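Major extracellular endoglucanase (Xanthomonas campestris pv. campestris, PDB 4TUF) hydrolyses internal beta-1,4-glucosidic bonds in cellulose, lichenin and cereal beta-D-glucans through its glycoside hydrolase family 5 catalytic domain. Local coordinates at residues Asn41-Ile46 / Ile96-Ala101; Ile193-Ile198 / Asn229-Ala234. One frame throughout, in Å; residues are numbered along the deposited sequence.

Contact 1: Asn41-Ile46 / Ile96-Ala101; sequences NWKDMI and IAEFNA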
loop_
_atom_site.group_PDB
_atom_site.type_symbol
_atom_site.label_atom_id
_atom_site.label_comp_id
_atom_site.label_asym_id
_atom_site.label_seq_id
_atom_site.Cartn_x
_atom_site.Cartn_y
_atom_site.Cartn_z
ATOM N N ASN A 41 21.249 -5.171 -8.908
ATOM C CA ASN A 41 21.200 -3.896 -9.615
ATOM C C ASN A 41 19.760 -3.409 -9.686
ATOM O O ASN A 41 18.868 -4.164 -10.077
ATOM C CB ASN A 41 21.791 -4.033 -11.018
ATOM C CG ASN A 41 21.581 -2.795 -11.862
ATOM O OD1 ASN A 41 20.629 -2.711 -12.635
ATOM N ND2 ASN A 41 22.470 -1.822 -11.715
ATOM N N TRP A 42 19.531 -2.158 -9.304
ATOM C CA TRP A 42 18.167 -1.656 -9.120
ATOM C C TRP A 42 17.339 -1.733 -10.403
ATOM O O TRP A 42 16.173 -2.116 -10.371
ATOM C CB TRP A 42 18.194 -0.213 -8.598
ATOM C CG TRP A 42 18.713 0.779 -9.592
ATOM C CD1 TRP A 42 20.024 1.033 -9.904
ATOM C CD2 TRP A 42 17.930 1.648 -10.413
ATOM N NE1 TRP A 42 20.099 2.010 -10.871
ATOM C CE2 TRP A 42 18.827 2.401 -11.200
ATOM C CE3 TRP A 42 16.557 1.864 -10.559
ATOM C CZ2 TRP A 42 18.390 3.352 -12.117
ATOM C CZ3 TRP A 42 16.127 2.805 -11.468
ATOM C CH2 TRP A 42 17.039 3.540 -12.236
ATOM N N LYS A 43 17.952 -1.381 -11.530
ATOM C CA LYS A 43 17.270 -1.408 -12.819
ATOM C C LYS A 43 16.912 -2.840 -13.216
ATOM O O LYS A 43 15.817 -3.096 -13.719
ATOM C CB LYS A 43 18.142 -0.762 -13.898
ATOM C CG LYS A 43 17.425 0.223 -14.806
ATOM C CD LYS A 43 18.197 0.408 -16.110
ATOM C CE LYS A 43 17.838 1.707 -16.825
ATOM N NZ LYS A 43 18.436 2.901 -16.154
ATOM N N ASP A 44 17.834 -3.772 -12.982
ATOM C CA ASP A 44 17.603 -5.173 -13.324
ATOM C C ASP A 44 16.527 -5.803 -12.444
ATOM O O ASP A 44 15.769 -6.658 -12.896
ATOM C CB ASP A 44 18.904 -5.973 -13.221
ATOM C CG ASP A 44 19.855 -5.691 -14.377
ATOM O OD1 ASP A 44 19.613 -4.713 -15.124
ATOM O OD2 ASP A 44 20.845 -6.441 -14.539
ATOM N N MET A 45 16.458 -5.378 -11.189
ATOM C CA MET A 45 15.445 -5.889 -10.275
ATOM C C MET A 45 14.044 -5.401 -10.668
ATOM O O MET A 45 13.057 -6.114 -10.498
ATOM C CB MET A 45 15.774 -5.480 -8.838
ATOM C CG MET A 45 14.962 -6.213 -7.788
ATOM S SD MET A 45 15.777 -6.286 -6.183
ATOM C CE MET A 45 15.855 -4.555 -5.762
ATOM N N ILE A 46 13.959 -4.186 -11.196
ATOM C CA ILE A 46 12.686 -3.677 -11.695
ATOM C C ILE A 46 12.273 -4.450 -12.943
ATOM O O ILE A 46 11.123 -4.865 -13.075
ATOM C CB ILE A 46 12.766 -2.171 -12.009
ATOM C CG1 ILE A 46 12.818 -1.363 -10.711
ATOM C CG2 ILE A 46 11.581 -1.730 -12.858
ATOM C CD1 ILE A 46 13.041 0.113 -10.932
ATOM N N ILE A 96 11.354 6.263 -9.819
ATOM C CA ILE A 96 10.027 6.584 -10.332
ATOM C C ILE A 96 10.077 6.812 -11.843
ATOM O O ILE A 96 9.162 6.422 -12.573
ATOM C CB ILE A 96 9.445 7.815 -9.609
ATOM C CG1 ILE A 96 8.990 7.413 -8.205
ATOM C CG2 ILE A 96 8.267 8.399 -10.368
ATOM C CD1 ILE A 96 8.865 8.570 -7.249
ATOM N N ALA A 97 11.168 7.412 -12.309
ATOM C CA ALA A 97 11.363 7.642 -13.736
ATOM C C ALA A 97 11.520 6.323 -14.494
ATOM O O ALA A 97 11.124 6.216 -15.658
ATOM C CB ALA A 97 12.577 8.544 -13.970
ATOM N N GLU A 98 12.099 5.325 -13.830
ATOM C CA GLU A 98 12.322 4.020 -14.451
ATOM C C GLU A 98 11.022 3.237 -14.574
ATOM O O GLU A 98 10.734 2.668 -15.628
ATOM C CB GLU A 98 13.348 3.207 -13.659
ATOM C CG GLU A 98 13.511 1.771 -14.149
ATOM C CD GLU A 98 14.106 1.682 -15.543
ATOM O OE1 GLU A 98 14.647 2.698 -16.035
ATOM O OE2 GLU A 98 14.036 0.588 -16.147
ATOM N N PHE A 99 10.248 3.200 -13.490
ATOM C CA PHE A 99 8.904 2.630 -13.525
ATOM C C PHE A 99 8.080 3.272 -14.633
ATOM O O PHE A 99 7.359 2.594 -15.363
ATOM C CB PHE A 99 8.194 2.823 -12.184
ATOM C CG PHE A 99 8.689 1.917 -11.095
ATOM C CD1 PHE A 99 8.825 0.555 -11.314
ATOM C CD2 PHE A 99 9.023 2.427 -9.849
ATOM C CE1 PHE A 99 9.281 -0.279 -10.309
ATOM C CE2 PHE A 99 9.482 1.597 -8.840
ATOM C CZ PHE A 99 9.611 0.243 -9.070
ATOM N N ASN A 100 8.202 4.590 -14.750
ATOM C CA ASN A 100 7.444 5.353 -15.730
ATOM C C ASN A 100 7.819 4.985 -17.157
ATOM O O ASN A 100 6.949 4.845 -18.014
ATOM C CB ASN A 100 7.650 6.850 -15.502
ATOM C CG ASN A 100 6.837 7.701 -16.450
ATOM O OD1 ASN A 100 5.630 7.874 -16.267
ATOM N ND2 ASN A 100 7.497 8.251 -17.466
ATOM N N ALA A 101 9.116 4.824 -17.403
ATOM C CA ALA A 101 9.614 4.479 -18.733
ATOM C C ALA A 101 9.226 3.059 -19.133
ATOM O O ALA A 101 9.080 2.760 -20.316
ATOM C CB ALA A 101 11.123 4.643 -18.792
#

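Contact 2: Ile193-Ile198 / Asn229-Ala234; sequences IAVEGI and NRLLLA. With 2HP (dihydrogenphosphate ion), chain F.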
loop_
_atom_site.group_PDB
_atom_site.type_symbol
_atom_site.label_atom_id
_atom_site.label_comp_id
_atom_site.label_asym_id
_atom_site.label_seq_id
_atom_site.Cartn_x
_atom_site.Cartn_y
_atom_site.Cartn_z
ATOM N N ILE A 193 -6.588 9.389 -4.755
ATOM C CA ILE A 193 -6.330 9.451 -3.325
ATOM C C ILE A 193 -6.680 8.114 -2.691
ATOM O O ILE A 193 -7.842 7.706 -2.694
ATOM C CB ILE A 193 -7.146 10.573 -2.664
ATOM C CG1 ILE A 193 -6.906 11.901 -3.391
ATOM C CG2 ILE A 193 -6.794 10.701 -1.188
ATOM C CD1 ILE A 193 -5.495 12.417 -3.250
ATOM N N ALA A 194 -5.679 7.414 -2.171
ATOM C CA ALA A 194 -5.949 6.141 -1.508
ATOM C C ALA A 194 -6.118 6.353 -0.010
ATOM O O ALA A 194 -5.280 6.986 0.636
ATOM C CB ALA A 194 -4.845 5.136 -1.783
ATOM N N VAL A 195 -7.212 5.831 0.534
ATOM C CA VAL A 195 -7.495 5.963 1.955
ATOM C C VAL A 195 -7.627 4.593 2.603
ATOM O O VAL A 195 -8.306 3.709 2.085
ATOM C CB VAL A 195 -8.776 6.770 2.204
ATOM C CG1 VAL A 195 -9.042 6.899 3.701
ATOM C CG2 VAL A 195 -8.664 8.136 1.559
ATOM N N GLU A 196 -6.956 4.417 3.732
ATOM C CA GLU A 196 -7.000 3.153 4.444
ATOM C C GLU A 196 -7.961 3.236 5.611
ATOM O O GLU A 196 -8.400 4.322 6.013
ATOM C CB GLU A 196 -5.608 2.761 4.939
ATOM C CG GLU A 196 -4.550 2.709 3.840
ATOM C CD GLU A 196 -3.173 2.379 4.385
ATOM O OE1 GLU A 196 -3.102 1.594 5.358
ATOM O OE2 GLU A 196 -2.172 2.919 3.855
ATOM N N GLY A 197 -8.286 2.076 6.162
ATOM C CA GLY A 197 -9.155 2.024 7.310
ATOM C C GLY A 197 -8.409 2.305 8.598
ATOM O O GLY A 197 -7.255 2.736 8.595
ATOM N N ILE A 198 -9.094 2.072 9.709
ATOM C CA ILE A 198 -8.506 2.209 11.026
ATOM C C ILE A 198 -8.613 0.851 11.705
ATOM O O ILE A 198 -8.765 -0.166 11.023
ATOM C CB ILE A 198 -9.216 3.297 11.840
ATOM C CG1 ILE A 198 -10.698 2.950 11.996
ATOM C CG2 ILE A 198 -9.066 4.644 11.140
ATOM C CD1 ILE A 198 -11.406 3.750 13.065
ATOM N N ASN A 229 -14.764 10.548 -7.925
ATOM C CA ASN A 229 -13.954 10.123 -9.060
ATOM C C ASN A 229 -12.443 10.193 -8.793
ATOM O O ASN A 229 -11.644 10.166 -9.731
ATOM C CB ASN A 229 -14.313 10.940 -10.309
ATOM C CG ASN A 229 -14.084 12.434 -10.137
ATOM O OD1 ASN A 229 -13.411 12.882 -9.203
ATOM N ND2 ASN A 229 -14.637 13.217 -11.059
ATOM N N ARG A 230 -12.061 10.271 -7.519
ATOM C CA ARG A 230 -10.652 10.168 -7.138
ATOM C C ARG A 230 -10.435 9.212 -5.974
ATOM O O ARG A 230 -9.318 8.745 -5.757
ATOM C CB ARG A 230 -10.083 11.537 -6.759
ATOM C CG ARG A 230 -10.022 12.532 -7.893
ATOM C CD ARG A 230 -9.162 12.036 -9.022
ATOM N NE ARG A 230 -9.017 13.063 -10.046
ATOM C CZ ARG A 230 -9.872 13.237 -11.044
ATOM N NH1 ARG A 230 -9.674 14.201 -11.926
ATOM N NH2 ARG A 230 -10.929 12.449 -11.156
ATOM N N LEU A 231 -11.493 8.936 -5.217
ATOM C CA LEU A 231 -11.358 8.167 -3.983
ATOM C C LEU A 231 -11.158 6.680 -4.230
ATOM O O LEU A 231 -11.997 6.012 -4.829
ATOM C CB LEU A 231 -12.575 8.368 -3.089
ATOM C CG LEU A 231 -12.582 7.502 -1.829
ATOM C CD1 LEU A 231 -11.385 7.808 -0.930
ATOM C CD2 LEU A 231 -13.885 7.694 -1.083
ATOM N N LEU A 232 -10.033 6.173 -3.746
ATOM C CA LEU A 232 -9.700 4.764 -3.863
ATOM C C LEU A 232 -9.514 4.208 -2.456
ATOM O O LEU A 232 -8.658 4.684 -1.711
ATOM C CB LEU A 232 -8.437 4.586 -4.711
ATOM C CG LEU A 232 -7.815 3.204 -4.918
ATOM C CD1 LEU A 232 -8.727 2.280 -5.723
ATOM C CD2 LEU A 232 -6.460 3.350 -5.601
ATOM N N LEU A 233 -10.335 3.237 -2.072
ATOM C CA LEU A 233 -10.226 2.653 -0.738
ATOM C C LEU A 233 -9.208 1.517 -0.762
ATOM O O LEU A 233 -9.244 0.652 -1.646
ATOM C CB LEU A 233 -11.580 2.148 -0.251
ATOM C CG LEU A 233 -12.727 3.144 -0.069
ATOM C CD1 LEU A 233 -13.982 2.385 0.312
ATOM C CD2 LEU A 233 -12.399 4.185 0.990
ATOM N N ALA A 234 -8.295 1.521 0.205
ATOM C CA ALA A 234 -7.170 0.591 0.167
ATOM C C ALA A 234 -6.816 0.009 1.533
ATOM O O ALA A 234 -5.723 0.239 2.039
ATOM C CB ALA A 234 -5.951 1.286 -0.435
HETATM P P 2HP F . -12.373 13.568 -14.538
HETATM O O1 2HP F . -13.329 13.954 -15.642
HETATM O O2 2HP F . -12.977 12.439 -13.736
HETATM O O3 2HP F . -11.059 13.114 -15.132
HETATM O O4 2HP F . -12.133 14.761 -13.642
#

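Contact 1: Asn41-Ile46 / Ile96-Ala101
Ile46 and Glu98 join two outer helices of the TIM barrel, 42-51 and 88-102, and the contact illustrates how such neighbours grade from an apolar inner side to a charged outer one. The axes of the two short segments run in broadly similar directions, 38° apart. On the tight inner side, the CD1 methyl of Ile46 lies over one face of the Phe99 ring, 4.1 Å from the ring centroid and displaced toward its rim, a CH-pi contact. Ile46 CG1 also approaches Phe99 CE1, at 3.7 Å. The Phe99 side chain also touches Val57 and Val106 of strands 56-61 and 105-110, which ties the helix pair to the sheet beneath. Glu98 separates the two regimes. Its CG, anti to the backbone N (chi1 173°), reaches across to Ile46 CD1, while its CB meets the rim of the Trp42 indole near the ring plane, 3.6 Å from CZ3. That indole is fixed by a hydrogen bond from NE1 to Asp82. A bend at chi2 of 66° then turns the carboxylate toward Lys43, which is partly exposed. Here the hold is looser: the salt bridge from Lys43 NZ to Glu98 OE1 is long, at 3.8 Å, and the ammonium's stronger partner is a bound dihydrogenphosphate. The closest approach of this pair is instead made by a methylene, Lys43 CE, 3.4 Å from Glu98 OE1.

Contact 2: Ile193-Ile198 / Asn229-Ala234
Val195 bonds twice to one neighbouring strand: its N donates to Leu232 O at 2.9 Å, and its O accepts from Ala234 N just beyond. Two residues earlier, Ile193 repeats the pattern, donating from N to Arg230 O and accepting at O from Leu232 N, 2.9 Å away. This ladder is the parallel pairing of adjacent strands in a TIM barrel, with Ile193, Ala194 and Val195 opposite Leu231, Leu232 and Leu233. Ala194 makes its own backbone bonds to Leu152, in strand 149-153, and Leu154 just past it, yet its CA adds a CA-H...O contact to Leu232 O at 3.1 Å. At the N-terminal end of the ladder, the Arg230 guanidinium meets a bound dihydrogenphosphate edge-on, NH1 donating to O4 at 3.1 Å and NH2 to O2 at 3.3 Å. NH2 also bonds to Asn229 O, and NE to Pro189 O, bonds that together should restrict the turning of the group. Outward, Val195 CG2 packs on Leu231 CD1, 3.7 Å apart, on the face turned to helix 173-187. At the C-terminal end Glu196 CG lies 3.3 Å from Ala234 O. Beyond it, OE2 salt-bridges Arg58 and lies close to Asp153 OD1, while OE1 accepts from Glu157 N. A buried carboxylate held between a guanidinium and a backbone N-H probably helps to position Glu157, the putative proton donor.

Overall arrangement
The two contacts sample different layers of one TIM barrel, all four segments lying within the family 5 cellulase range. Contact 1 comes first along the chain and pairs helices 42-51 and 88-102 on the outside, its centre 19 Å from that of the chain. Contact 2 follows and joins strands 192-195 and 231-238 in the barrel wall, 10 Å from the chain centre. Their centres are 26 Å apart and their nearest atoms about 15 Å, without touching. Strands 56-61, 105-110 and 149-153 connect them through the sheet, since Phe99 rests on the first two and Ala194 bonds to the third. Contact 2 adjoins the probable catalytic glutamates, Glu157 and Glu278, whereas contact 1 belongs to the outer shell.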